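Local coordinates for periplasmic binding protein component of an ABC type zinc uptake transporter (Synechocystis sp., PDB 2OV3), which probably captures zinc in the periplasm and delivers it to an ABC-type uptake transporter, at residues A[60-65]-A[98-103]; A[157-162]-A[175-180]; A[78-83]-A[114-119]. All blocks are in the same frame, centred on the assembly; numbering follows the deposited sequence.

Interaction 1: A[60-65]-A[98-103]; sequences LGFEQP and ADPHIW. With ZN (zinc ion), chain B.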
loop_
_atom_site.group_PDB
_atom_site.type_symbol
_atom_site.label_atom_id
_atom_site.label_comp_id
_atom_site.label_asym_id
_atom_site.label_seq_id
_atom_site.Cartn_x
_atom_site.Cartn_y
_atom_site.Cartn_z
ATOM N N LEU A 60 7.246 -9.809 0.769
ATOM C CA LEU A 60 7.576 -9.550 -0.634
ATOM C C LEU A 60 8.782 -8.634 -0.781
ATOM O O LEU A 60 8.843 -7.806 -1.689
ATOM C CB LEU A 60 6.362 -8.955 -1.338
ATOM C CG LEU A 60 5.207 -9.948 -1.407
ATOM C CD1 LEU A 60 3.943 -9.268 -1.934
ATOM C CD2 LEU A 60 5.590 -11.099 -2.301
ATOM N N GLY A 61 9.737 -8.786 0.134
ATOM C CA GLY A 61 10.946 -7.989 0.100
ATOM C C GLY A 61 10.749 -6.516 0.380
ATOM O O GLY A 61 11.526 -5.704 -0.091
ATOM N N PHE A 62 9.734 -6.144 1.145
ATOM C CA PHE A 62 9.533 -4.722 1.417
ATOM C C PHE A 62 10.474 -4.223 2.506
ATOM O O PHE A 62 10.907 -3.081 2.475
ATOM C CB PHE A 62 8.106 -4.469 1.869
ATOM C CG PHE A 62 7.735 -3.016 1.951
ATOM C CD1 PHE A 62 7.686 -2.243 0.804
ATOM C CD2 PHE A 62 7.334 -2.449 3.164
ATOM C CE1 PHE A 62 7.226 -0.918 0.855
ATOM C CE2 PHE A 62 6.874 -1.129 3.235
ATOM C CZ PHE A 62 6.818 -0.363 2.074
ATOM N N GLU A 63 10.769 -5.097 3.462
ATOM C CA GLU A 63 11.613 -4.775 4.601
ATOM C C GLU A 63 13.065 -5.205 4.430
ATOM O O GLU A 63 13.867 -5.082 5.353
ATOM C CB GLU A 63 11.045 -5.436 5.862
ATOM C CG GLU A 63 9.684 -4.925 6.330
ATOM C CD GLU A 63 8.494 -5.486 5.548
ATOM O OE1 GLU A 63 8.656 -6.493 4.809
ATOM O OE2 GLU A 63 7.388 -4.907 5.696
ATOM N N GLN A 64 13.400 -5.720 3.251
ATOM C CA GLN A 64 14.758 -6.193 2.967
ATOM C C GLN A 64 15.859 -5.209 3.351
ATOM O O GLN A 64 16.905 -5.607 3.858
ATOM C CB GLN A 64 14.888 -6.542 1.485
ATOM C CG GLN A 64 16.296 -6.942 1.100
ATOM C CD GLN A 64 16.772 -8.164 1.865
ATOM O OE1 GLN A 64 17.976 -8.359 2.058
ATOM N NE2 GLN A 64 15.826 -9.002 2.301
ATOM N N PRO A 65 15.646 -3.910 3.089
ATOM C CA PRO A 65 16.657 -2.906 3.430
ATOM C C PRO A 65 17.052 -2.901 4.901
ATOM O O PRO A 65 18.216 -2.675 5.232
ATOM C CB PRO A 65 16.000 -1.600 3.006
ATOM C CG PRO A 65 15.168 -2.015 1.826
ATOM C CD PRO A 65 14.552 -3.311 2.300
ATOM N N ALA A 98 8.995 -9.403 -7.178
ATOM C CA ALA A 98 7.629 -9.262 -6.690
ATOM C C ALA A 98 7.288 -7.835 -6.289
ATOM O O ALA A 98 8.133 -7.089 -5.799
ATOM C CB ALA A 98 7.391 -10.200 -5.516
ATOM N N ASP A 99 6.033 -7.470 -6.518
ATOM C CA ASP A 99 5.510 -6.156 -6.176
ATOM C C ASP A 99 4.971 -6.252 -4.743
ATOM O O ASP A 99 4.026 -6.983 -4.478
ATOM C CB ASP A 99 4.389 -5.797 -7.138
ATOM C CG ASP A 99 3.878 -4.385 -6.929
ATOM O OD1 ASP A 99 3.901 -3.918 -5.785
ATOM O OD2 ASP A 99 3.449 -3.760 -7.906
ATOM N N PRO A 100 5.562 -5.498 -3.801
ATOM C CA PRO A 100 5.157 -5.505 -2.388
ATOM C C PRO A 100 3.889 -4.741 -1.961
ATOM O O PRO A 100 3.355 -4.999 -0.882
ATOM C CB PRO A 100 6.404 -4.974 -1.689
ATOM C CG PRO A 100 6.871 -3.921 -2.651
ATOM C CD PRO A 100 6.710 -4.594 -4.015
ATOM N N HIS A 101 3.408 -3.823 -2.803
ATOM C CA HIS A 101 2.227 -3.010 -2.499
ATOM C C HIS A 101 0.891 -3.765 -2.430
ATOM O O HIS A 101 -0.084 -3.342 -3.055
ATOM C CB HIS A 101 2.085 -1.880 -3.532
ATOM C CG HIS A 101 3.372 -1.193 -3.872
ATOM N ND1 HIS A 101 4.208 -1.635 -4.876
ATOM C CD2 HIS A 101 3.973 -0.109 -3.333
ATOM C CE1 HIS A 101 5.270 -0.850 -4.939
ATOM N NE2 HIS A 101 5.151 0.082 -4.013
ATOM N N ILE A 102 0.821 -4.860 -1.678
ATOM C CA ILE A 102 -0.436 -5.600 -1.587
ATOM C C ILE A 102 -1.394 -4.994 -0.542
ATOM O O ILE A 102 -2.574 -5.330 -0.507
ATOM C CB ILE A 102 -0.198 -7.136 -1.260
ATOM C CG1 ILE A 102 0.210 -7.349 0.204
ATOM C CG2 ILE A 102 0.889 -7.710 -2.153
ATOM C CD1 ILE A 102 1.541 -6.792 0.561
ATOM N N TRP A 103 -0.890 -4.082 0.285
ATOM C CA TRP A 103 -1.711 -3.473 1.316
ATOM C C TRP A 103 -2.750 -2.476 0.778
ATOM O O TRP A 103 -3.516 -1.882 1.539
ATOM C CB TRP A 103 -0.814 -2.808 2.383
ATOM C CG TRP A 103 -0.189 -1.508 1.960
ATOM C CD1 TRP A 103 -0.778 -0.282 1.985
ATOM C CD2 TRP A 103 1.120 -1.316 1.409
ATOM N NE1 TRP A 103 0.074 0.671 1.479
ATOM C CE2 TRP A 103 1.248 0.064 1.111
ATOM C CE3 TRP A 103 2.196 -2.169 1.126
ATOM C CZ2 TRP A 103 2.417 0.610 0.547
ATOM C CZ3 TRP A 103 3.352 -1.634 0.569
ATOM C CH2 TRP A 103 3.452 -0.254 0.282
HETATM ZN ZN ZN B . 6.124 1.968 -3.053
HETATM O O HOH W 1 5.023 3.309 -1.619
#
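Leu-60 lies across the loop 98-103 and touches it with nearly every carbon of its side chain. CB rests on the Pro-100 ring, Leu-60 CB being 4.0 Å from Pro-100 CB. Beyond CG the two methyls part: Leu-60 CD2 reaches Ala-98 CB at 3.8 Å, while Leu-60 CD1 touches both the carbonyl oxygen of Asp-99 and the CG2 methyl of Ile-102, at 3.4 Å each.

Phe-62 meets the same proline, at Pro-100 CB and CG. With CG anti to the backbone N (chi1 -170°), its ring comes up against them through CD1, and Trp-103 CZ3 lies over one face. The Phe-62 ring and the six-membered ring of Trp-103 meet obliquely, planes 57° apart.

The loop so packed carries the metal ligand His-101, whose NE2 binds zinc at 2.3 Å; His-37, His-165 and a water complete the site. Asp-99 OD1 accepts from His-101 ND1, in a bond modelled very short, and, in an Asx turn, from His-101 N.

Segment 60-65 links strand 54-57 to helix 67-73, while the loop holding 98-103 leads into helix 106-123; Tyr-170 of helix 169-174 packs on both Leu-60 and Ile-102.

Interaction 2: A[157-162]-A[175-180]; sequences PQRKFI and YNLVQI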
loop_
_atom_site.group_PDB
_atom_site.type_symbol
_atom_site.label_atom_id
_atom_site.label_comp_id
_atom_site.label_asym_id
_atom_site.label_seq_id
_atom_site.Cartn_x
_atom_site.Cartn_y
_atom_site.Cartn_z
ATOM N N PRO A 157 -15.364 4.533 -18.436
ATOM C CA PRO A 157 -14.950 4.295 -19.824
ATOM C C PRO A 157 -13.429 4.158 -19.870
ATOM O O PRO A 157 -12.893 3.252 -20.513
ATOM C CB PRO A 157 -15.420 5.552 -20.550
ATOM C CG PRO A 157 -16.586 5.998 -19.731
ATOM C CD PRO A 157 -16.119 5.794 -18.328
ATOM N N GLN A 158 -12.739 5.068 -19.180
ATOM C CA GLN A 158 -11.277 5.051 -19.139
ATOM C C GLN A 158 -10.797 4.142 -18.021
ATOM O O GLN A 158 -11.163 4.324 -16.860
ATOM C CB GLN A 158 -10.717 6.465 -18.935
ATOM C CG GLN A 158 -9.190 6.543 -18.886
ATOM C CD GLN A 158 -8.528 5.927 -20.113
ATOM O OE1 GLN A 158 -7.929 4.860 -20.033
ATOM N NE2 GLN A 158 -8.636 6.603 -21.255
ATOM N N ARG A 159 -9.985 3.153 -18.386
ATOM C CA ARG A 159 -9.435 2.195 -17.436
ATOM C C ARG A 159 -7.970 2.509 -17.088
ATOM O O ARG A 159 -7.410 1.908 -16.177
ATOM C CB ARG A 159 -9.491 0.768 -18.010
ATOM C CG ARG A 159 -10.791 0.340 -18.699
ATOM C CD ARG A 159 -12.024 0.525 -17.826
ATOM N NE ARG A 159 -11.913 -0.124 -16.527
ATOM C CZ ARG A 159 -12.712 0.139 -15.497
ATOM N NH1 ARG A 159 -13.674 1.039 -15.626
ATOM N NH2 ARG A 159 -12.552 -0.492 -14.339
ATOM N N LYS A 160 -7.335 3.422 -17.811
ATOM C CA LYS A 160 -5.936 3.726 -17.529
ATOM C C LYS A 160 -5.730 5.013 -16.727
ATOM O O LYS A 160 -6.432 6.005 -16.919
ATOM C CB LYS A 160 -5.150 3.808 -18.844
ATOM C CG LYS A 160 -5.257 2.546 -19.705
ATOM C CD LYS A 160 -4.450 2.629 -21.016
ATOM C CE LYS A 160 -4.930 3.755 -21.957
ATOM N NZ LYS A 160 -6.382 3.657 -22.318
ATOM N N PHE A 161 -4.780 4.992 -15.803
ATOM C CA PHE A 161 -4.481 6.192 -15.045
ATOM C C PHE A 161 -2.977 6.321 -14.868
ATOM O O PHE A 161 -2.269 5.340 -14.645
ATOM C CB PHE A 161 -5.226 6.213 -13.703
ATOM C CG PHE A 161 -4.940 5.040 -12.807
ATOM C CD1 PHE A 161 -4.502 5.240 -11.500
ATOM C CD2 PHE A 161 -5.132 3.740 -13.252
ATOM C CE1 PHE A 161 -4.266 4.163 -10.654
ATOM C CE2 PHE A 161 -4.898 2.655 -12.410
ATOM C CZ PHE A 161 -4.462 2.873 -11.111
ATOM N N ILE A 162 -2.490 7.544 -15.012
ATOM C CA ILE A 162 -1.069 7.820 -14.895
ATOM C C ILE A 162 -0.658 8.109 -13.467
ATOM O O ILE A 162 -1.184 9.023 -12.842
ATOM C CB ILE A 162 -0.686 9.043 -15.725
ATOM C CG1 ILE A 162 -1.023 8.798 -17.202
ATOM C CG2 ILE A 162 0.799 9.338 -15.552
ATOM C CD1 ILE A 162 -0.955 10.067 -18.060
ATOM N N TYR A 175 -9.828 -4.065 -9.560
ATOM C CA TYR A 175 -10.868 -3.299 -10.229
ATOM C C TYR A 175 -10.658 -3.080 -11.725
ATOM O O TYR A 175 -11.182 -2.131 -12.300
ATOM C CB TYR A 175 -11.047 -1.963 -9.497
ATOM C CG TYR A 175 -11.232 -2.171 -8.012
ATOM C CD1 TYR A 175 -12.319 -2.903 -7.526
ATOM C CD2 TYR A 175 -10.254 -1.755 -7.101
ATOM C CE1 TYR A 175 -12.422 -3.231 -6.179
ATOM C CE2 TYR A 175 -10.345 -2.075 -5.746
ATOM C CZ TYR A 175 -11.430 -2.818 -5.295
ATOM O OH TYR A 175 -11.517 -3.189 -3.969
ATOM N N ASN A 176 -9.880 -3.956 -12.351
ATOM C CA ASN A 176 -9.645 -3.876 -13.790
ATOM C C ASN A 176 -9.185 -2.516 -14.295
ATOM O O ASN A 176 -9.755 -1.950 -15.228
ATOM C CB ASN A 176 -10.914 -4.311 -14.532
ATOM C CG ASN A 176 -11.464 -5.618 -13.999
ATOM O OD1 ASN A 176 -12.481 -5.633 -13.303
ATOM N ND2 ASN A 176 -10.777 -6.730 -14.301
ATOM N N LEU A 177 -8.141 -2.000 -13.664
ATOM C CA LEU A 177 -7.565 -0.727 -14.049
ATOM C C LEU A 177 -6.125 -0.997 -14.406
ATOM O O LEU A 177 -5.580 -2.055 -14.082
ATOM C CB LEU A 177 -7.600 0.266 -12.893
ATOM C CG LEU A 177 -8.969 0.718 -12.407
ATOM C CD1 LEU A 177 -8.777 1.579 -11.185
ATOM C CD2 LEU A 177 -9.691 1.481 -13.501
ATOM N N VAL A 178 -5.511 -0.020 -15.055
ATOM C CA VAL A 178 -4.124 -0.127 -15.460
ATOM C C VAL A 178 -3.396 1.148 -15.049
ATOM O O VAL A 178 -3.755 2.242 -15.490
ATOM C CB VAL A 178 -4.005 -0.292 -16.989
ATOM C CG1 VAL A 178 -2.567 -0.539 -17.376
ATOM C CG2 VAL A 178 -4.899 -1.436 -17.462
ATOM N N GLN A 179 -2.384 1.013 -14.189
ATOM C CA GLN A 179 -1.613 2.178 -13.762
ATOM C C GLN A 179 -0.442 2.353 -14.719
ATOM O O GLN A 179 0.219 1.382 -15.067
ATOM C CB GLN A 179 -1.093 2.034 -12.311
ATOM C CG GLN A 179 0.124 1.124 -12.131
ATOM C CD GLN A 179 0.705 1.139 -10.709
ATOM O OE1 GLN A 179 1.517 0.278 -10.352
ATOM N NE2 GLN A 179 0.306 2.125 -9.903
ATOM N N ILE A 180 -0.219 3.584 -15.176
ATOM C CA ILE A 180 0.898 3.896 -16.075
ATOM C C ILE A 180 1.915 4.693 -15.254
ATOM O O ILE A 180 1.772 5.907 -15.105
ATOM C CB ILE A 180 0.497 4.819 -17.244
ATOM C CG1 ILE A 180 -0.795 4.331 -17.923
ATOM C CG2 ILE A 180 1.667 4.945 -18.200
ATOM C CD1 ILE A 180 -0.786 2.889 -18.354
#
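Two bends in the Arg-159 chain, at chi2 and chi3 (both -54°), bring the edge of its guanidinium up to the carbonyls of Tyr-175 and Asn-176, and a chi1 of 58° places Phe-161 CG between its own backbone N and carbonyl carbon, so that the ring leans onto the neighbouring strand. Arg-159 then grips one carbonyl side-on. Arg-159 NE and NH2 both donate to Asn-176 O, at 3.1 and 3.3 Å, with the oxygen close to the guanidinium plane; NE comes in tilted from the carbonyl plane, NH2 from well above it. NH2 adds a weak bond to Tyr-175 O, while NH1 turns to the carbonyls of Leu-153 and Leu-156. Over one face of the group lies the Leu-177 CD2 methyl, 3.6 Å from Arg-159 NH2. An alanine here would lose the guanidinium and is likely to leave the carbonyl of Asn-176 without these two donors and the turn freer to shift.

Past the arginine the strands run parallel. Val-178 N donates to Arg-159 O, Phe-161 N to Val-178 O at 3.0 Å, and Ile-180 N to Phe-161 O at 2.8 Å. The Phe-161 ring takes Gln-179 CA over its face in a CH-pi contact, and Phe-161 CE2 meets Leu-177 CB at 3.6 Å. On the other side of the sheet Lys-160 and Val-178 lie side by side, pointing the same way, and Ile-162 CG1 packs near Ile-180 CB.

These are the two strands of a beta-alpha-beta unit whose helix, 169-174, covers Phe-161 and Leu-177 with Ala-172. The chemistry is thus divided: backbone bonds and apolar side chains join the strands, while one cation gathers carbonyl oxygens from the turn before strand 178-181 and from the end of helix 128-153 and just after it, probably easing their crowded partial negative charge.

Interaction 3: A[78-83]-A[114-119]; sequences KLIDSA and TTIAKE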
loop_
_atom_site.group_PDB
_atom_site.type_symbol
_atom_site.label_atom_id
_atom_site.label_comp_id
_atom_site.label_asym_id
_atom_site.label_seq_id
_atom_site.Cartn_x
_atom_site.Cartn_y
_atom_site.Cartn_z
ATOM N N LYS A 78 8.952 -11.861 17.073
ATOM C CA LYS A 78 8.343 -12.709 16.052
ATOM C C LYS A 78 8.070 -11.910 14.784
ATOM O O LYS A 78 7.366 -10.901 14.821
ATOM C CB LYS A 78 7.027 -13.313 16.551
ATOM C CG LYS A 78 6.356 -14.252 15.547
ATOM C CD LYS A 78 7.111 -15.577 15.435
ATOM C CE LYS A 78 6.526 -16.504 14.365
ATOM N NZ LYS A 78 6.763 -16.005 12.977
ATOM N N LEU A 79 8.630 -12.357 13.663
ATOM C CA LEU A 79 8.412 -11.670 12.398
ATOM C C LEU A 79 7.176 -12.258 11.736
ATOM O O LEU A 79 7.095 -13.456 11.484
ATOM C CB LEU A 79 9.626 -11.820 11.476
ATOM C CG LEU A 79 10.956 -11.308 12.039
ATOM C CD1 LEU A 79 12.054 -11.489 11.006
ATOM C CD2 LEU A 79 10.815 -9.842 12.438
ATOM N N ILE A 80 6.202 -11.405 11.467
ATOM C CA ILE A 80 4.981 -11.863 10.845
ATOM C C ILE A 80 4.962 -11.448 9.373
ATOM O O ILE A 80 4.798 -10.273 9.044
ATOM C CB ILE A 80 3.744 -11.280 11.577
ATOM C CG1 ILE A 80 3.929 -11.419 13.093
ATOM C CG2 ILE A 80 2.491 -12.014 11.156
ATOM C CD1 ILE A 80 2.838 -10.772 13.928
ATOM N N ASP A 81 5.166 -12.420 8.495
ATOM C CA ASP A 81 5.137 -12.166 7.069
ATOM C C ASP A 81 3.666 -12.157 6.723
ATOM O O ASP A 81 3.057 -13.211 6.517
ATOM C CB ASP A 81 5.840 -13.289 6.312
ATOM C CG ASP A 81 5.865 -13.066 4.808
ATOM O OD1 ASP A 81 5.348 -12.034 4.335
ATOM O OD2 ASP A 81 6.419 -13.933 4.096
ATOM N N SER A 82 3.082 -10.967 6.680
ATOM C CA SER A 82 1.666 -10.859 6.380
ATOM C C SER A 82 1.326 -11.156 4.921
ATOM O O SER A 82 0.153 -11.268 4.578
ATOM C CB SER A 82 1.146 -9.470 6.766
ATOM O OG SER A 82 1.706 -8.476 5.938
ATOM N N ALA A 83 2.338 -11.299 4.069
ATOM C CA ALA A 83 2.092 -11.577 2.653
ATOM C C ALA A 83 2.116 -13.063 2.300
ATOM O O ALA A 83 1.824 -13.431 1.164
ATOM C CB ALA A 83 3.114 -10.841 1.793
ATOM N N THR A 114 -5.996 -11.766 8.328
ATOM C CA THR A 114 -6.195 -13.127 8.803
ATOM C C THR A 114 -4.902 -13.730 9.313
ATOM O O THR A 114 -4.889 -14.522 10.259
ATOM C CB THR A 114 -6.755 -14.021 7.683
ATOM O OG1 THR A 114 -7.996 -13.480 7.227
ATOM C CG2 THR A 114 -6.995 -15.431 8.187
ATOM N N THR A 115 -3.802 -13.361 8.684
ATOM C CA THR A 115 -2.522 -13.873 9.127
ATOM C C THR A 115 -2.116 -13.162 10.412
ATOM O O THR A 115 -1.523 -13.772 11.299
ATOM C CB THR A 115 -1.455 -13.665 8.060
ATOM O OG1 THR A 115 -1.808 -14.423 6.889
ATOM C CG2 THR A 115 -0.097 -14.126 8.575
ATOM N N ILE A 116 -2.451 -11.880 10.518
ATOM C CA ILE A 116 -2.097 -11.122 11.715
ATOM C C ILE A 116 -2.824 -11.657 12.934
ATOM O O ILE A 116 -2.219 -11.906 13.975
ATOM C CB ILE A 116 -2.477 -9.647 11.597
ATOM C CG1 ILE A 116 -1.809 -9.022 10.372
ATOM C CG2 ILE A 116 -2.102 -8.928 12.880
ATOM C CD1 ILE A 116 -0.351 -9.337 10.251
ATOM N N ALA A 117 -4.137 -11.796 12.788
ATOM C CA ALA A 117 -5.002 -12.289 13.847
ATOM C C ALA A 117 -4.525 -13.659 14.318
ATOM O O ALA A 117 -4.286 -13.869 15.508
ATOM C CB ALA A 117 -6.435 -12.374 13.335
ATOM N N LYS A 118 -4.380 -14.582 13.373
ATOM C CA LYS A 118 -3.919 -15.915 13.696
ATOM C C LYS A 118 -2.658 -15.826 14.558
ATOM O O LYS A 118 -2.548 -16.495 15.584
ATOM C CB LYS A 118 -3.626 -16.688 12.412
ATOM C CG LYS A 118 -3.254 -18.140 12.622
ATOM C CD LYS A 118 -2.959 -18.832 11.298
ATOM C CE LYS A 118 -2.658 -20.309 11.513
ATOM N NZ LYS A 118 -1.543 -20.500 12.490
ATOM N N GLU A 119 -1.722 -14.974 14.153
ATOM C CA GLU A 119 -0.473 -14.819 14.874
ATOM C C GLU A 119 -0.615 -14.142 16.244
ATOM O O GLU A 119 0.104 -14.481 17.179
ATOM C CB GLU A 119 0.529 -14.070 13.994
ATOM C CG GLU A 119 0.845 -14.827 12.700
ATOM C CD GLU A 119 1.594 -16.134 12.949
ATOM O OE1 GLU A 119 2.832 -16.081 13.134
ATOM O OE2 GLU A 119 0.944 -17.208 12.981
HETATM O O HOH W 2 -0.835 -13.716 4.657
#
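Apolar contact does most of the work here, and Ile-80 is at its middle. Its CG2 methyl lies 3.6 Å from Glu-119 CG and 4.0 Å from Ile-116 CD1, while Ile-80 CD1 touches Glu-119 CB; the isoleucine and the glutamate slide past each other in opposite directions, so the acid offers its methylene part to the strand. Ile-116 crosses Ile-80 at about a right angle, and Ile-116 CD1 also reaches Ser-82 CB at 3.8 Å. The Thr-115 methyl, CG2, set anti to the backbone N by a chi1 of -63° for OG1, faces the carbonyl oxygen of Asp-81.

The charged contact is loose. Lys-78 NZ stands 3.9 Å from Glu-119 OE1, a long salt bridge near the surface, and Lys-78 NZ also donates to Leu-79 O at 3.0 Å from above the carbonyl plane.

Water carries the polar link. One molecule donates to Ser-82 O at 2.6 Å and accepts from Thr-115 OG1 at 2.5 Å, joining the residue just past the strand to the helix where no direct bond is made. Just there Asp-81 OD1 takes the backbone N of Ala-83 in an Asx turn, and Ser-82 OG is hydrogen-bonded to Leu-57 O.

Strand 78-81 is an edge strand of a four-stranded parallel sheet, paired with 54-57. The 114-119 part of helix 106-123 lies against it, its axis 9.0 Å from that of the strand and at 153° to it, and Ile-116 goes on to touch Val-56 and helix 10-20. Such a helix layered on a parallel sheet is characteristic of the alpha/beta lobes of periplasmic binding proteins.

From the N terminus, the chain first reaches 60-65, then 78-83, then 98-103, which returns to 60-65 and closes interaction 1; 114-119 then packs on 78-83 and closes interaction 3. The two loops therefore cross, and they touch where Leu-60 CG lies 3.9 Å from Ala-83 CB. Both belong to the first parallel sheet and its surroundings, interaction 1 at the zinc-site end and interaction 3 out along the edge strand. Interaction 2 follows in series, closing a short loop between neighbouring strands of the second sheet. It lies on the opposite side of the chain's centre from interaction 3, their centres about 31 Å apart.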